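Local coordinates for protein Rab GDP-dissociation inhibitor (Saccharomyces cerevisiae, PDB 2BCG) that inhibits GDP dissociation from the Rab GTPase Sec4 and extracts GDP-bound Ypt7 from vacuolar membranes, at residues E155-Y160 with E217-Y222. Residues are numbered along the deposited sequence; the frame is centred on the assembly and turned at random. Where two conformers were deposited one is given.
Sequences EWISSY and ERILLY. With GER (geran-8-yl geran), chain D.
I157 meets I219 and L220 with its two separate branches, a compact example of how one branched side chain can join two helices and a lipid. Its CG1 branch ends in CD1, which lies 3.9 Å from CG2 of I219, the two side chains crossing at about a right angle. The other branch, CG2 of I157, stands anti to the backbone N and comes within 4.0 Å of CD1 of L220. The same I157 CG2 lies 3.7 Å from C4 of one of the two bound geranylgeranyl groups. The CG of L220 is likewise anti to its backbone N (chi1 -173°), which brings CD1 up to I157, the two side chains sliding past each other in opposite directions. Helices 144-159 and 212-229 thus pack beside the isoprenoid pocket in the helical domain of GDI, the part of the family fold that shelters the prenyl tails of Rab proteins. The I157/I219 side is enclosed: I219 also touches M178 and I195 from two further helices, and F216 adds to the packing around I157. Past L220, S158 and E155 the contact opens to solvent, yet the lipid stays close, with S158 CB 3.8 Å from C4 and CG of the exposed E155 3.7 Å from C9.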
loop_
_atom_site.group_PDB
_atom_site.type_symbol
_atom_site.label_atom_id
_atom_site.label_comp_id
_atom_site.label_asym_id
_atom_site.label_seq_id
_atom_site.Cartn_x
_atom_site.Cartn_y
_atom_site.Cartn_z
ATOM N N GLU A 155 -15.347 24.585 18.717
ATOM C CA GLU A 155 -16.322 25.390 17.966
ATOM C C GLU A 155 -15.627 26.483 17.145
ATOM O O GLU A 155 -16.076 26.832 16.049
ATOM C CB GLU A 155 -17.371 26.000 18.908
ATOM C CG GLU A 155 -18.443 25.001 19.389
ATOM C CD GLU A 155 -19.308 25.554 20.525
ATOM O OE1 GLU A 155 -18.886 26.535 21.194
ATOM O OE2 GLU A 155 -20.408 25.004 20.754
ATOM N N TRP A 156 -14.531 27.007 17.677
ATOM C CA TRP A 156 -13.711 27.977 16.964
ATOM C C TRP A 156 -12.968 27.315 15.794
ATOM O O TRP A 156 -12.927 27.882 14.692
ATOM C CB TRP A 156 -12.762 28.682 17.934
ATOM C CG TRP A 156 -11.671 29.470 17.289
ATOM C CD1 TRP A 156 -11.774 30.712 16.724
ATOM C CD2 TRP A 156 -10.297 29.091 17.176
ATOM N NE1 TRP A 156 -10.552 31.120 16.252
ATOM C CE2 TRP A 156 -9.624 30.147 16.517
ATOM C CE3 TRP A 156 -9.565 27.959 17.561
ATOM C CZ2 TRP A 156 -8.259 30.101 16.229
ATOM C CZ3 TRP A 156 -8.204 27.910 17.272
ATOM C CH2 TRP A 156 -7.564 28.977 16.611
ATOM N N ILE A 157 -12.406 26.123 16.026
ATOM C CA ILE A 157 -11.802 25.299 14.961
ATOM C C ILE A 157 -12.783 25.134 13.789
ATOM O O ILE A 157 -12.407 25.314 12.632
ATOM C CB ILE A 157 -11.361 23.868 15.459
ATOM C CG1 ILE A 157 -10.271 23.935 16.544
ATOM C CG2 ILE A 157 -10.917 22.970 14.269
ATOM C CD1 ILE A 157 -8.847 24.116 16.052
ATOM N N SER A 158 -14.032 24.800 14.103
ATOM C CA SER A 158 -15.057 24.557 13.087
ATOM C C SER A 158 -15.510 25.835 12.356
ATOM O O SER A 158 -15.803 25.796 11.157
ATOM C CB SER A 158 -16.264 23.858 13.714
ATOM O OG SER A 158 -17.119 23.331 12.709
ATOM N N SER A 159 -15.543 26.953 13.082
ATOM C CA SER A 159 -16.098 28.216 12.578
ATOM C C SER A 159 -15.090 29.144 11.933
ATOM O O SER A 159 -15.467 30.156 11.327
ATOM C CB SER A 159 -16.797 28.969 13.705
ATOM O OG SER A 159 -18.005 28.319 14.029
ATOM N N TYR A 160 -13.813 28.826 12.079
ATOM C CA TYR A 160 -12.778 29.688 11.548
ATOM C C TYR A 160 -12.765 29.617 10.021
ATOM O O TYR A 160 -12.629 28.539 9.432
ATOM C CB TYR A 160 -11.421 29.324 12.146
ATOM C CG TYR A 160 -10.253 30.139 11.632
ATOM C CD1 TYR A 160 -9.707 31.165 12.395
ATOM C CD2 TYR A 160 -9.683 29.863 10.388
ATOM C CE1 TYR A 160 -8.625 31.906 11.930
ATOM C CE2 TYR A 160 -8.614 30.597 9.911
ATOM C CZ TYR A 160 -8.090 31.617 10.685
ATOM O OH TYR A 160 -7.020 32.334 10.207
ATOM N N GLU A 217 -4.400 23.308 11.574
ATOM C CA GLU A 217 -4.662 22.416 10.439
ATOM C C GLU A 217 -4.663 20.925 10.817
ATOM O O GLU A 217 -5.523 20.186 10.333
ATOM C CB GLU A 217 -3.765 22.724 9.223
ATOM C CG GLU A 217 -2.261 22.448 9.363
ATOM C CD GLU A 217 -1.387 23.108 8.263
ATOM O OE1 GLU A 217 -1.934 23.738 7.333
ATOM O OE2 GLU A 217 -0.137 22.974 8.317
ATOM N N ARG A 218 -3.727 20.485 11.668
ATOM C CA ARG A 218 -3.703 19.076 12.129
ATOM C C ARG A 218 -4.960 18.718 12.934
ATOM O O ARG A 218 -5.522 17.641 12.752
ATOM C CB ARG A 218 -2.451 18.748 12.951
ATOM C CG ARG A 218 -1.100 18.690 12.211
ATOM C CD ARG A 218 -0.042 18.447 13.274
ATOM N NE ARG A 218 1.295 18.155 12.783
ATOM C CZ ARG A 218 2.049 17.124 13.165
ATOM N NH1 ARG A 218 1.616 16.252 14.079
ATOM N NH2 ARG A 218 3.261 16.970 12.638
ATOM N N ILE A 219 -5.400 19.611 13.825
ATOM C CA ILE A 219 -6.600 19.386 14.604
ATOM C C ILE A 219 -7.842 19.360 13.717
ATOM O O ILE A 219 -8.700 18.493 13.853
ATOM C CB ILE A 219 -6.734 20.463 15.720
ATOM C CG1 ILE A 219 -5.546 20.354 16.687
ATOM C CG2 ILE A 219 -8.090 20.328 16.438
ATOM C CD1 ILE A 219 -5.319 21.624 17.505
ATOM N N LEU A 220 -7.951 20.328 12.799
ATOM C CA LEU A 220 -9.008 20.267 11.801
ATOM C C LEU A 220 -8.997 18.956 10.985
ATOM O O LEU A 220 -10.061 18.339 10.818
ATOM C CB LEU A 220 -8.917 21.469 10.867
ATOM C CG LEU A 220 -10.042 21.675 9.856
ATOM C CD1 LEU A 220 -11.418 21.862 10.492
ATOM C CD2 LEU A 220 -9.631 22.878 9.005
ATOM N N LEU A 221 -7.806 18.556 10.518
ATOM C CA LEU A 221 -7.623 17.269 9.784
ATOM C C LEU A 221 -8.128 16.092 10.621
ATOM O O LEU A 221 -8.826 15.223 10.111
ATOM C CB LEU A 221 -6.165 17.050 9.376
ATOM C CG LEU A 221 -5.830 15.704 8.695
ATOM C CD1 LEU A 221 -6.636 15.487 7.404
ATOM C CD2 LEU A 221 -4.360 15.550 8.453
ATOM N N TYR A 222 -7.785 16.065 11.907
ATOM C CA TYR A 222 -8.253 14.987 12.778
ATOM C C TYR A 222 -9.771 14.964 12.867
ATOM O O TYR A 222 -10.399 13.904 12.721
ATOM C CB TYR A 222 -7.656 15.145 14.185
ATOM C CG TYR A 222 -7.958 14.005 15.140
ATOM C CD1 TYR A 222 -9.203 13.927 15.787
ATOM C CD2 TYR A 222 -6.992 13.020 15.402
ATOM C CE1 TYR A 222 -9.496 12.875 16.674
ATOM C CE2 TYR A 222 -7.261 11.956 16.285
ATOM C CZ TYR A 222 -8.516 11.899 16.919
ATOM O OH TYR A 222 -8.794 10.842 17.766
HETATM C C1 GER D . -15.309 19.613 11.934
HETATM C C2 GER D . -15.558 19.163 13.395
HETATM C C3 GER D . -14.979 19.755 14.531
HETATM C C4 GER D . -14.008 20.943 14.443
HETATM C C5 GER D . -15.314 19.178 15.916
HETATM C C6 GER D . -16.277 20.055 16.728
HETATM C C7 GER D . -16.758 19.371 17.850
HETATM C C8 GER D . -17.342 19.882 19.016
HETATM C C9 GER D . -17.548 21.395 19.206
HETATM C C10 GER D . -17.808 18.904 20.111
HETATM C C11 GER D . -16.880 18.856 21.338
HETATM C C12 GER D . -17.525 18.248 22.416
HETATM C C13 GER D . -17.066 18.026 23.716
HETATM C C14 GER D . -15.671 18.446 24.174
HETATM C C15 GER D . -17.986 17.331 24.719
HETATM C C16 GER D . -18.769 18.353 25.529
HETATM C C17 GER D . -19.390 17.751 26.612
HETATM C C18 GER D . -19.647 18.337 27.847
HETATM C C19 GER D . -19.233 19.799 28.116
HETATM C C20 GER D . -20.355 17.508 28.939
#